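Local coordinates for protein farnesyl diphosphate synthase (Rhodobacter capsulatus, PDB 3M0G) that probably condenses farnesyl diphosphate with isopentenyl diphosphate to make geranylgeranyl diphosphate, a magnesium-dependent step of carotenoid biosynthesis, at residues B[166-171]-B[241-246]; B[258-263]-B[280-285]; B[186-191]-B[200-205]. All coordinates share one frame; numbering follows the deposited sequence.

Contact 1. Residues B[166-171]-B[241-246]; sequences LTLDEI and ATFVSL
Two helix starts, each closed by a capping box, meet here through Ile171 and Phe243. Ile171 CD1 lies over one face of the Phe243 ring, a CH-pi contact 3.5 Å from the ring centroid and only 8° off the normal. Ile171 CG1 is set between the backbone N and the carbonyl carbon (chi1 74°), and the extended chain beyond it carries CD1 over the ring centre. Leu246, one turn on from Phe243, reaches toward Ile171 tip to tip, but the two CD1 atoms are modelled too close for their exact placing to be trusted. Leu168 CD1 approaches Phe243 CE1 obliquely, at 4.2 Å. In the lead-in loops, Ala241 CB rests 3.4 Å from Leu166 O. One water accepts from both Leu166 N and Ala241 N and so bridges the two loop segments. Thr167 OG1 accepts from Glu170 N, while Thr167 N gives a nearly straight bond of 3.0 Å to Glu170 OE2. Thr242 OG1 likewise accepts from Ser245 N, and Thr242 N donates to Ser245 OG at 2.8 Å. Leu210 and Ile214 of helix 199-219 also touch Phe243. Thr-Glu and Thr-Ser boxes are typical of helix N termini, here in the mostly helical prenyl synthase fold.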
ATOM      1  N   LEU B 166      26.025   1.564  14.497  1.00 10.34           N
ATOM      2  CA  LEU B 166      24.918   2.287  15.126  1.00 10.26           C
ATOM      3  C   LEU B 166      24.986   2.207  16.649  1.00  9.84           C
ATOM      4  O   LEU B 166      25.462   1.220  17.212  1.00  9.61           O
ATOM      5  CB  LEU B 166      23.532   1.803  14.647  1.00 10.41           C
ATOM      6  CG  LEU B 166      23.120   1.859  13.173  1.00  7.22           C
ATOM      7  CD1 LEU B 166      21.615   1.636  13.044  1.00 10.76           C
ATOM      8  CD2 LEU B 166      23.546   3.148  12.440  1.00 10.87           C
ATOM      9  N   THR B 167      24.488   3.257  17.295  1.00  9.26           N
ATOM     10  CA  THR B 167      24.373   3.290  18.739  1.00  8.86           C
ATOM     11  C   THR B 167      23.122   2.547  19.171  1.00  8.08           C
ATOM     12  O   THR B 167      22.218   2.246  18.348  1.00  7.93           O
ATOM     13  CB  THR B 167      24.263   4.718  19.289  1.00  9.28           C
ATOM     14  OG1 THR B 167      23.033   5.316  18.843  1.00 10.83           O
ATOM     15  CG2 THR B 167      25.452   5.566  18.838  1.00 10.00           C
ATOM     16  N   LEU B 168      23.049   2.295  20.470  1.00  6.98           N
ATOM     17  CA  LEU B 168      21.892   1.610  21.016  1.00  7.46           C
ATOM     18  C   LEU B 168      20.617   2.364  20.644  1.00  8.85           C
ATOM     19  O   LEU B 168      19.656   1.767  20.162  1.00  9.07           O
ATOM     20  CB  LEU B 168      22.009   1.447  22.536  1.00  7.27           C
ATOM     21  CG  LEU B 168      20.819   0.751  23.201  1.00  6.66           C
ATOM     22  CD1 LEU B 168      20.610  -0.648  22.666  1.00  7.29           C
ATOM     23  CD2 LEU B 168      20.981   0.735  24.728  1.00  7.25           C
ATOM     24  N   ASP B 169      20.635   3.678  20.853  1.00 10.45           N
ATOM     25  CA  ASP B 169      19.487   4.518  20.566  1.00 11.15           C
ATOM     26  C   ASP B 169      19.063   4.426  19.093  1.00  9.99           C
ATOM     27  O   ASP B 169      17.869   4.334  18.796  1.00  7.83           O
ATOM     28  CB  ASP B 169      19.746   5.953  21.021  1.00 12.92           C
ATOM     29  CG  ASP B 169      19.765   6.090  22.538  1.00 20.73           C
ATOM     30  OD1 ASP B 169      19.302   5.157  23.231  1.00 14.58           O
ATOM     31  OD2 ASP B 169      20.254   7.127  23.044  1.00 14.47           O
ATOM     32  N   GLU B 170      20.046   4.420  18.189  1.00 10.25           N
ATOM     33  CA  GLU B 170      19.784   4.196  16.762  1.00 10.57           C
ATOM     34  C   GLU B 170      19.188   2.828  16.407  1.00 10.85           C
ATOM     35  O   GLU B 170      18.178   2.769  15.684  1.00 10.60           O
ATOM     36  CB  GLU B 170      21.014   4.549  15.900  1.00 10.27           C
ATOM     37  CG  GLU B 170      21.301   6.055  15.925  1.00 16.96           C
ATOM     38  CD  GLU B 170      22.737   6.434  15.578  1.00 10.30           C
ATOM     39  OE1 GLU B 170      22.945   7.617  15.246  1.00 17.27           O
ATOM     40  OE2 GLU B 170      23.655   5.586  15.651  1.00 16.67           O
ATOM     41  N   ILE B 171      19.775   1.733  16.898  1.00 11.38           N
ATOM     42  CA  ILE B 171      19.217   0.407  16.592  1.00 11.39           C
ATOM     43  C   ILE B 171      17.837   0.157  17.217  1.00 11.21           C
ATOM     44  O   ILE B 171      17.058  -0.640  16.679  1.00 10.90           O
ATOM     45  CB  ILE B 171      20.194  -0.823  16.802  1.00 11.78           C
ATOM     46  CG1 ILE B 171      20.414  -1.153  18.280  1.00 19.64           C
ATOM     47  CG2 ILE B 171      21.502  -0.644  16.040  1.00 20.36           C
ATOM     48  CD1 ILE B 171      20.961  -2.588  18.502  1.00 13.26           C
ATOM     49  N   ALA B 241      26.386  -3.223  14.176  1.00 18.60           N
ATOM     50  CA  ALA B 241      25.864  -3.377  15.528  1.00 16.48           C
ATOM     51  C   ALA B 241      24.550  -4.165  15.606  1.00 15.28           C
ATOM     52  O   ALA B 241      23.613  -3.955  14.820  1.00 15.00           O
ATOM     53  CB  ALA B 241      25.712  -2.011  16.189  1.00 16.22           C
ATOM     54  N   THR B 242      24.510  -5.083  16.565  1.00 13.55           N
ATOM     55  CA  THR B 242      23.317  -5.868  16.868  1.00 12.19           C
ATOM     56  C   THR B 242      23.067  -5.737  18.353  1.00 11.30           C
ATOM     57  O   THR B 242      23.859  -5.115  19.054  1.00 11.70           O
ATOM     58  CB  THR B 242      23.543  -7.354  16.560  1.00 12.09           C
ATOM     59  OG1 THR B 242      24.518  -7.876  17.466  1.00  8.86           O
ATOM     60  CG2 THR B 242      24.015  -7.559  15.127  1.00  9.66           C
ATOM     61  N   PHE B 243      21.995  -6.346  18.856  1.00 10.48           N
ATOM     62  CA  PHE B 243      21.775  -6.361  20.299  1.00 10.00           C
ATOM     63  C   PHE B 243      22.821  -7.206  21.051  1.00 10.03           C
ATOM     64  O   PHE B 243      23.139  -6.925  22.213  1.00  9.75           O
ATOM     65  CB  PHE B 243      20.315  -6.719  20.631  1.00  8.58           C
ATOM     66  CG  PHE B 243      19.341  -5.641  20.208  1.00  7.25           C
ATOM     67  CD1 PHE B 243      19.133  -4.526  21.012  1.00  8.57           C
ATOM     68  CD2 PHE B 243      18.689  -5.710  18.982  1.00  8.53           C
ATOM     69  CE1 PHE B 243      18.274  -3.507  20.625  1.00  7.06           C
ATOM     70  CE2 PHE B 243      17.820  -4.697  18.577  1.00  7.20           C
ATOM     71  CZ  PHE B 243      17.608  -3.590  19.404  1.00  8.87           C
ATOM     72  N   VAL B 244      23.392  -8.202  20.376  1.00 10.24           N
ATOM     73  CA  VAL B 244      24.485  -8.979  20.966  1.00 10.39           C
ATOM     74  C   VAL B 244      25.790  -8.167  21.013  1.00  9.94           C
ATOM     75  O   VAL B 244      26.476  -8.132  22.042  1.00  9.43           O
ATOM     76  CB  VAL B 244      24.724 -10.327  20.229  1.00 10.79           C
ATOM     77  CG1 VAL B 244      25.847 -11.114  20.900  1.00 11.01           C
ATOM     78  CG2 VAL B 244      23.460 -11.160  20.203  1.00 11.66           C
ATOM     79  N   SER B 245      26.145  -7.522  19.909  1.00 10.14           N
ATOM     80  CA  SER B 245      27.339  -6.686  19.914  1.00  9.54           C
ATOM     81  C   SER B 245      27.192  -5.504  20.900  1.00  9.02           C
ATOM     82  O   SER B 245      28.128  -5.183  21.634  1.00  8.28           O
ATOM     83  CB  SER B 245      27.707  -6.207  18.502  1.00 10.10           C
ATOM     84  OG  SER B 245      26.833  -5.194  18.058  1.00 14.85           O
ATOM     85  N   LEU B 246      26.002  -4.891  20.957  1.00  9.10           N
ATOM     86  CA  LEU B 246      25.796  -3.781  21.897  1.00  8.91           C
ATOM     87  C   LEU B 246      25.638  -4.185  23.361  1.00  8.23           C
ATOM     88  O   LEU B 246      26.224  -3.559  24.241  1.00  8.16           O
ATOM     89  CB  LEU B 246      24.652  -2.871  21.452  1.00 10.00           C
ATOM     90  CG  LEU B 246      24.884  -2.021  20.203  1.00  7.40           C
ATOM     91  CD1 LEU B 246      23.576  -1.410  19.734  1.00 10.26           C
ATOM     92  CD2 LEU B 246      25.914  -0.941  20.445  1.00 10.30           C
TER
HETATM   93  O   HOH W   1      25.736  -0.998  12.763  1.00 12.78           O

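Contact 2. Residues B[258-263]-B[280-285]; sequences DLVAEA and CARYVI
Val260 is the knob of this contact and fits among Ala281, Arg282, Val284 and Ile285. The two helix segments run antiparallel, at 167°, with their axes 9.3 Å apart. Packing is tight around the valine, which supplies about half of the surface buried here. Val260 CG2 meets Ile285 CD1 tip to tip, at 3.6 Å. The other methyl, Val260 CG1, is anti to the backbone N (chi1 165°). That turn lays Val260 CG1 against the Ala281 end of the hole, 4.0 Å from Ala281 CB. One turn along, Ala263 CB faces Ala281 CB at 4.4 Å, a more distant contact. Arg282 forms the solvent margin, and little of it is buried by the contact. Its aliphatic stem passes the valine, with Arg282 CG 3.8 Å from Val260 CG1. The arginine chain bends at chi3, and its NH1 forms a salt bridge with Glu264, just beyond segment 258-263. On another flank, Val284 packs on Leu208 and Phe212 of helix 199-219. No hydrogen bond crosses between the two segments. Their cohesion therefore rests on shape fit and apolar contact, with the Arg282-Glu264 charge pair as a polar link at the margin.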
ATOM      1  N   ASP B 258      13.644  -9.527  30.471  1.00  9.63           N
ATOM      2  CA  ASP B 258      13.045  -8.377  31.164  1.00 11.04           C
ATOM      3  C   ASP B 258      11.921  -7.704  30.346  1.00 10.96           C
ATOM      4  O   ASP B 258      10.943  -7.236  30.917  1.00 10.66           O
ATOM      5  CB  ASP B 258      14.114  -7.347  31.535  1.00 12.63           C
ATOM      6  CG  ASP B 258      14.983  -7.781  32.724  1.00 18.34           C
ATOM      7  OD1 ASP B 258      14.870  -8.941  33.202  1.00 14.44           O
ATOM      8  OD2 ASP B 258      15.795  -6.946  33.186  1.00 13.88           O
ATOM      9  N   LEU B 259      12.078  -7.641  29.023  1.00 11.16           N
ATOM     10  CA  LEU B 259      11.051  -7.046  28.149  1.00 11.78           C
ATOM     11  C   LEU B 259       9.812  -7.935  28.034  1.00 11.83           C
ATOM     12  O   LEU B 259       8.698  -7.439  27.964  1.00 11.48           O
ATOM     13  CB  LEU B 259      11.616  -6.704  26.773  1.00 12.39           C
ATOM     14  CG  LEU B 259      12.601  -5.543  26.682  1.00 22.52           C
ATOM     15  CD1 LEU B 259      13.319  -5.632  25.368  1.00 12.85           C
ATOM     16  CD2 LEU B 259      11.915  -4.170  26.861  1.00 13.23           C
ATOM     17  N   VAL B 260      10.013  -9.249  28.039  1.00 12.43           N
ATOM     18  CA  VAL B 260       8.904 -10.207  28.071  1.00 12.97           C
ATOM     19  C   VAL B 260       8.101 -10.087  29.377  1.00 13.13           C
ATOM     20  O   VAL B 260       6.879 -10.221  29.372  1.00 13.34           O
ATOM     21  CB  VAL B 260       9.392 -11.650  27.816  1.00 13.74           C
ATOM     22  CG1 VAL B 260       8.343 -12.696  28.206  1.00 19.50           C
ATOM     23  CG2 VAL B 260       9.789 -11.809  26.346  1.00 19.27           C
ATOM     24  N   ALA B 261       8.786  -9.799  30.481  1.00 12.89           N
ATOM     25  CA  ALA B 261       8.101  -9.578  31.759  1.00 12.43           C
ATOM     26  C   ALA B 261       7.358  -8.248  31.719  1.00 11.95           C
ATOM     27  O   ALA B 261       6.288  -8.122  32.291  1.00 11.59           O
ATOM     28  CB  ALA B 261       9.084  -9.631  32.929  1.00 11.92           C
ATOM     29  N   GLU B 262       7.913  -7.259  31.013  1.00 12.32           N
ATOM     30  CA  GLU B 262       7.244  -5.967  30.865  1.00 11.93           C
ATOM     31  C   GLU B 262       5.984  -6.132  30.011  1.00 11.25           C
ATOM     32  O   GLU B 262       4.966  -5.501  30.287  1.00 10.45           O
ATOM     33  CB  GLU B 262       8.153  -4.916  30.216  1.00 12.50           C
ATOM     34  CG  GLU B 262       9.517  -4.714  30.870  1.00 34.97           C
ATOM     35  CD  GLU B 262       9.537  -3.643  31.948  1.00 13.72           C
ATOM     36  OE1 GLU B 262       8.827  -3.789  32.968  1.00 35.36           O
ATOM     37  OE2 GLU B 262      10.291  -2.653  31.788  1.00 35.25           O
ATOM     38  N   ALA B 263       6.084  -6.978  28.977  1.00  9.93           N
ATOM     39  CA  ALA B 263       4.978  -7.254  28.074  1.00  8.96           C
ATOM     40  C   ALA B 263       3.851  -7.987  28.792  1.00  9.17           C
ATOM     41  O   ALA B 263       2.688  -7.686  28.568  1.00 10.17           O
ATOM     42  CB  ALA B 263       5.448  -8.055  26.888  1.00  7.42           C
ATOM     43  N   CYS B 280       2.754 -16.369  24.445  1.00 11.45           N
ATOM     44  CA  CYS B 280       3.331 -16.006  23.161  1.00 12.53           C
ATOM     45  C   CYS B 280       4.590 -15.151  23.331  1.00 12.92           C
ATOM     46  O   CYS B 280       5.569 -15.348  22.615  1.00 13.51           O
ATOM     47  CB  CYS B 280       2.317 -15.273  22.287  1.00 13.36           C
ATOM     48  SG  CYS B 280       2.963 -14.857  20.655  1.00 16.36           S
ATOM     49  N   ALA B 281       4.559 -14.207  24.270  1.00 12.65           N
ATOM     50  CA  ALA B 281       5.709 -13.333  24.524  1.00 12.11           C
ATOM     51  C   ALA B 281       6.907 -14.153  24.992  1.00 12.43           C
ATOM     52  O   ALA B 281       8.049 -13.891  24.613  1.00 11.92           O
ATOM     53  CB  ALA B 281       5.359 -12.266  25.550  1.00 11.66           C
ATOM     54  N   ARG B 282       6.634 -15.146  25.823  1.00 13.29           N
ATOM     55  CA  ARG B 282       7.657 -16.036  26.355  1.00 14.18           C
ATOM     56  C   ARG B 282       8.210 -16.924  25.240  1.00 15.57           C
ATOM     57  O   ARG B 282       9.416 -17.158  25.162  1.00 15.77           O
ATOM     58  CB  ARG B 282       7.063 -16.904  27.478  1.00 14.20           C
ATOM     59  CG  ARG B 282       6.697 -16.126  28.711  1.00  5.37           C
ATOM     60  CD  ARG B 282       6.599 -17.020  29.916  1.00 14.19           C
ATOM     61  NE  ARG B 282       5.508 -17.983  29.818  1.00  5.14           N
ATOM     62  CZ  ARG B 282       4.230 -17.724  30.083  1.00 15.37           C
ATOM     63  NH1 ARG B 282       3.853 -16.499  30.442  1.00  5.18           N
ATOM     64  NH2 ARG B 282       3.323 -18.698  29.982  1.00  4.89           N
ATOM     65  N   TYR B 283       7.316 -17.405  24.380  1.00 17.04           N
ATOM     66  CA  TYR B 283       7.694 -18.184  23.200  1.00 18.66           C
ATOM     67  C   TYR B 283       8.645 -17.412  22.270  1.00 19.45           C
ATOM     68  O   TYR B 283       9.592 -17.996  21.735  1.00 18.81           O
ATOM     69  CB  TYR B 283       6.431 -18.647  22.468  1.00 19.74           C
ATOM     70  CG  TYR B 283       6.546 -18.905  20.974  1.00 27.78           C
ATOM     71  CD1 TYR B 283       6.082 -17.968  20.051  1.00 20.84           C
ATOM     72  CD2 TYR B 283       7.074 -20.100  20.488  1.00 20.65           C
ATOM     73  CE1 TYR B 283       6.164 -18.202  18.680  1.00 28.25           C
ATOM     74  CE2 TYR B 283       7.163 -20.349  19.117  1.00 28.30           C
ATOM     75  CZ  TYR B 283       6.704 -19.396  18.220  1.00 21.17           C
ATOM     76  OH  TYR B 283       6.786 -19.631  16.857  1.00 28.89           O
ATOM     77  N   VAL B 284       8.410 -16.109  22.092  1.00 20.71           N
ATOM     78  CA  VAL B 284       9.269 -15.312  21.201  1.00 21.59           C
ATOM     79  C   VAL B 284      10.751 -15.445  21.575  1.00 22.37           C
ATOM     80  O   VAL B 284      11.607 -15.453  20.696  1.00 22.02           O
ATOM     81  CB  VAL B 284       8.852 -13.807  21.093  1.00 21.88           C
ATOM     82  CG1 VAL B 284       9.241 -13.018  22.337  1.00 34.54           C
ATOM     83  CG2 VAL B 284       9.502 -13.173  19.888  1.00 34.57           C
ATOM     84  N   ILE B 285      11.024 -15.577  22.874  1.00 23.65           N
ATOM     85  CA  ILE B 285      12.392 -15.653  23.387  1.00 25.22           C
ATOM     86  C   ILE B 285      12.833 -17.050  23.856  1.00 26.36           C
ATOM     87  O   ILE B 285      13.984 -17.224  24.262  1.00 26.20           O
ATOM     88  CB  ILE B 285      12.651 -14.614  24.534  1.00 25.22           C
ATOM     89  CG1 ILE B 285      11.833 -14.956  25.787  1.00 18.06           C
ATOM     90  CG2 ILE B 285      12.401 -13.184  24.046  1.00 18.21           C
ATOM     91  CD1 ILE B 285      12.326 -14.271  27.048  1.00 24.87           C
TER

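Contact 3. Residues B[186-191]-B[200-205]; sequences AAQAGA and PLTAYA. Unlike the reference sequence in segment 200-205: Pro200 (reference Leu), Thr202 (reference Ala).
Leu201 lies across the carbonyl of Ala187, with Leu201 CD1 3.3 Å from Ala187 O. The two residues belong to a helical hairpin, in which helices 168-194 and 199-219 are joined by a short turn. Their segments run antiparallel at 169°, and the axes approach to 8.4 Å. Small side chains permit this closeness. Ala187 CB meets Ala205 CB at 3.8 Å. Ala187 CB also sits near the plane of the Tyr204 ring, at its edge, 4.2 Å from Tyr204 CD2. Leu201 CG is anti to its own carbonyl carbon (chi1 -75°), and from there both methyls and CB face the Ala187 oxygen from the same side. Leu201 CD1 continues to Ala191 CB, at 3.9 Å. His56, Tyr270 and Leu277 also touch this leucine, so it is enclosed by other parts of the chain.

At the partly exposed flank, Gln188 and Thr202 cross obliquely. Thr202 differs from the reference sequence at this position. Gln188 OE1 lies 3.1 Å from Thr202 OG1, but the angle is poor and they are not hydrogen-bonded. Each has its partners nearby instead. Gln188 NE2 bonds to Ser184 OG, Gln188 OE1 accepts from Arg198 NH1, and Thr202 OG1 bonds to Arg198 O. The extended glutamine thus ties its helix to the turn just before helix 199-219. Exchanging Gln188 for a leucine removes the amide, which would probably leave Arg198 NH1 and Ser184 OG without these mates and the arginine freer to move. On the buried side, Tyr204 extends past the hairpin to Cys280 and Ala281 of helix 275-285. Its hydroxyl oxygen, OH, is hydrogen-bonded to Leu277 O.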
ATOM      1  N   ALA B 186      -0.739  -5.675  14.824  1.00  5.66           N
ATOM      2  CA  ALA B 186      -1.427  -6.975  15.057  1.00  5.43           C
ATOM      3  C   ALA B 186      -2.021  -7.091  16.451  1.00  6.08           C
ATOM      4  O   ALA B 186      -3.141  -7.612  16.632  1.00  5.57           O
ATOM      5  CB  ALA B 186      -0.481  -8.175  14.803  1.00  4.33           C
ATOM      6  N   ALA B 187      -1.259  -6.629  17.440  1.00  6.88           N
ATOM      7  CA  ALA B 187      -1.647  -6.744  18.834  1.00  7.23           C
ATOM      8  C   ALA B 187      -2.814  -5.835  19.176  1.00  6.91           C
ATOM      9  O   ALA B 187      -3.641  -6.177  19.992  1.00  6.95           O
ATOM     10  CB  ALA B 187      -0.459  -6.453  19.736  1.00  7.74           C
ATOM     11  N   GLN B 188      -2.883  -4.686  18.521  1.00  8.11           N
ATOM     12  CA  GLN B 188      -3.941  -3.731  18.778  1.00  8.06           C
ATOM     13  C   GLN B 188      -5.201  -4.035  17.990  1.00  8.40           C
ATOM     14  O   GLN B 188      -6.249  -3.477  18.282  1.00  8.66           O
ATOM     15  CB  GLN B 188      -3.482  -2.338  18.420  1.00  7.84           C
ATOM     16  CG  GLN B 188      -2.451  -1.755  19.346  1.00 10.56           C
ATOM     17  CD  GLN B 188      -2.057  -0.387  18.899  1.00  9.08           C
ATOM     18  OE1 GLN B 188      -2.851   0.542  18.997  1.00  9.89           O
ATOM     19  NE2 GLN B 188      -0.824  -0.241  18.386  1.00  9.95           N
ATOM     20  N   ALA B 189      -5.081  -4.894  16.979  1.00  8.02           N
ATOM     21  CA  ALA B 189      -6.177  -5.166  16.048  1.00  8.12           C
ATOM     22  C   ALA B 189      -7.429  -5.679  16.763  1.00  7.67           C
ATOM     23  O   ALA B 189      -8.543  -5.324  16.395  1.00  8.04           O
ATOM     24  CB  ALA B 189      -5.718  -6.158  14.957  1.00  9.16           C
ATOM     25  N   GLY B 190      -7.242  -6.496  17.796  1.00  6.99           N
ATOM     26  CA  GLY B 190      -8.386  -6.991  18.598  1.00  6.98           C
ATOM     27  C   GLY B 190      -9.091  -5.871  19.360  1.00  7.65           C
ATOM     28  O   GLY B 190     -10.325  -5.837  19.426  1.00  8.98           O
ATOM     29  N   ALA B 191      -8.313  -4.946  19.916  1.00  7.61           N
ATOM     30  CA  ALA B 191      -8.881  -3.776  20.589  1.00  8.64           C
ATOM     31  C   ALA B 191      -9.589  -2.821  19.603  1.00 10.19           C
ATOM     32  O   ALA B 191     -10.661  -2.307  19.920  1.00 10.64           O
ATOM     33  CB  ALA B 191      -7.829  -3.058  21.401  1.00  8.24           C
ATOM     34  N   PRO B 200      -3.080  -1.136  26.828  1.00  7.20           N
ATOM     35  CA  PRO B 200      -2.404  -2.353  27.265  1.00  7.30           C
ATOM     36  C   PRO B 200      -1.809  -3.196  26.147  1.00  6.98           C
ATOM     37  O   PRO B 200      -0.729  -3.718  26.302  1.00  7.93           O
ATOM     38  CB  PRO B 200      -3.509  -3.151  27.970  1.00  6.69           C
ATOM     39  CG  PRO B 200      -4.478  -2.137  28.439  1.00  6.84           C
ATOM     40  CD  PRO B 200      -4.410  -0.985  27.461  1.00  6.95           C
ATOM     41  N   LEU B 201      -2.513  -3.350  25.040  1.00  6.45           N
ATOM     42  CA  LEU B 201      -1.973  -4.124  23.939  1.00  6.59           C
ATOM     43  C   LEU B 201      -0.833  -3.376  23.233  1.00  7.68           C
ATOM     44  O   LEU B 201       0.133  -4.007  22.789  1.00  7.90           O
ATOM     45  CB  LEU B 201      -3.067  -4.529  22.959  1.00  5.87           C
ATOM     46  CG  LEU B 201      -3.950  -5.663  23.504  1.00  2.00           C
ATOM     47  CD1 LEU B 201      -5.294  -5.651  22.819  1.00  5.34           C
ATOM     48  CD2 LEU B 201      -3.231  -6.999  23.301  1.00  4.96           C
ATOM     49  N   THR B 202      -0.912  -2.045  23.192  1.00  7.81           N
ATOM     50  CA  THR B 202       0.206  -1.223  22.664  1.00  8.13           C
ATOM     51  C   THR B 202       1.492  -1.359  23.508  1.00  8.78           C
ATOM     52  O   THR B 202       2.608  -1.426  22.973  1.00  9.23           O
ATOM     53  CB  THR B 202      -0.211   0.270  22.535  1.00  8.64           C
ATOM     54  OG1 THR B 202      -1.372   0.365  21.706  1.00 15.43           O
ATOM     55  CG2 THR B 202       0.901   1.116  21.913  1.00 13.90           C
ATOM     56  N   ALA B 203       1.334  -1.418  24.825  1.00  9.46           N
ATOM     57  CA  ALA B 203       2.470  -1.517  25.741  1.00  9.67           C
ATOM     58  C   ALA B 203       3.099  -2.909  25.669  1.00  9.05           C
ATOM     59  O   ALA B 203       4.321  -3.041  25.605  1.00  8.13           O
ATOM     60  CB  ALA B 203       2.040  -1.163  27.185  1.00 10.14           C
ATOM     61  N   TYR B 204       2.237  -3.926  25.713  1.00 10.10           N
ATOM     62  CA  TYR B 204       2.573  -5.326  25.445  1.00 10.34           C
ATOM     63  C   TYR B 204       3.430  -5.460  24.188  1.00 10.47           C
ATOM     64  O   TYR B 204       4.493  -6.081  24.202  1.00 10.68           O
ATOM     65  CB  TYR B 204       1.280  -6.148  25.305  1.00  9.89           C
ATOM     66  CG  TYR B 204       1.446  -7.548  24.728  1.00  9.99           C
ATOM     67  CD1 TYR B 204       1.925  -8.613  25.516  1.00 10.31           C
ATOM     68  CD2 TYR B 204       1.114  -7.815  23.397  1.00  9.83           C
ATOM     69  CE1 TYR B 204       2.083  -9.901  24.975  1.00  9.98           C
ATOM     70  CE2 TYR B 204       1.266  -9.100  22.847  1.00 10.16           C
ATOM     71  CZ  TYR B 204       1.740 -10.132  23.634  1.00 10.13           C
ATOM     72  OH  TYR B 204       1.887 -11.395  23.091  1.00  9.85           O
ATOM     73  N   ALA B 205       2.963  -4.850  23.115  1.00 10.75           N
ATOM     74  CA  ALA B 205       3.593  -4.964  21.797  1.00 10.43           C
ATOM     75  C   ALA B 205       4.945  -4.245  21.680  1.00 10.81           C
ATOM     76  O   ALA B 205       5.864  -4.756  21.046  1.00  9.71           O
ATOM     77  CB  ALA B 205       2.615  -4.457  20.737  1.00 10.77           C
TER

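From the N terminus, residues 166-171 come first, at the start of helix 168-194. Near the other end of that helix, residues 186-191 pair with 200-205, and contact 3 closes a short hairpin loop. Contact 1 closes later, when 241-246 returns to 166-171, so contact 3 is nested inside its larger loop. Contact 2 follows in series, joining helix 249-265 to the C-terminal helix 275-285. No contacts cross. Contacts 2 and 3 touch, with Tyr204 CD1 packed against Ala263 O, and their centres are about 14 Å apart. Contact 1 stands apart, its centre about 26 Å from that of contact 3. Helix 199-219, which carries the second half of contact 3, also touches residues of contacts 1 and 2.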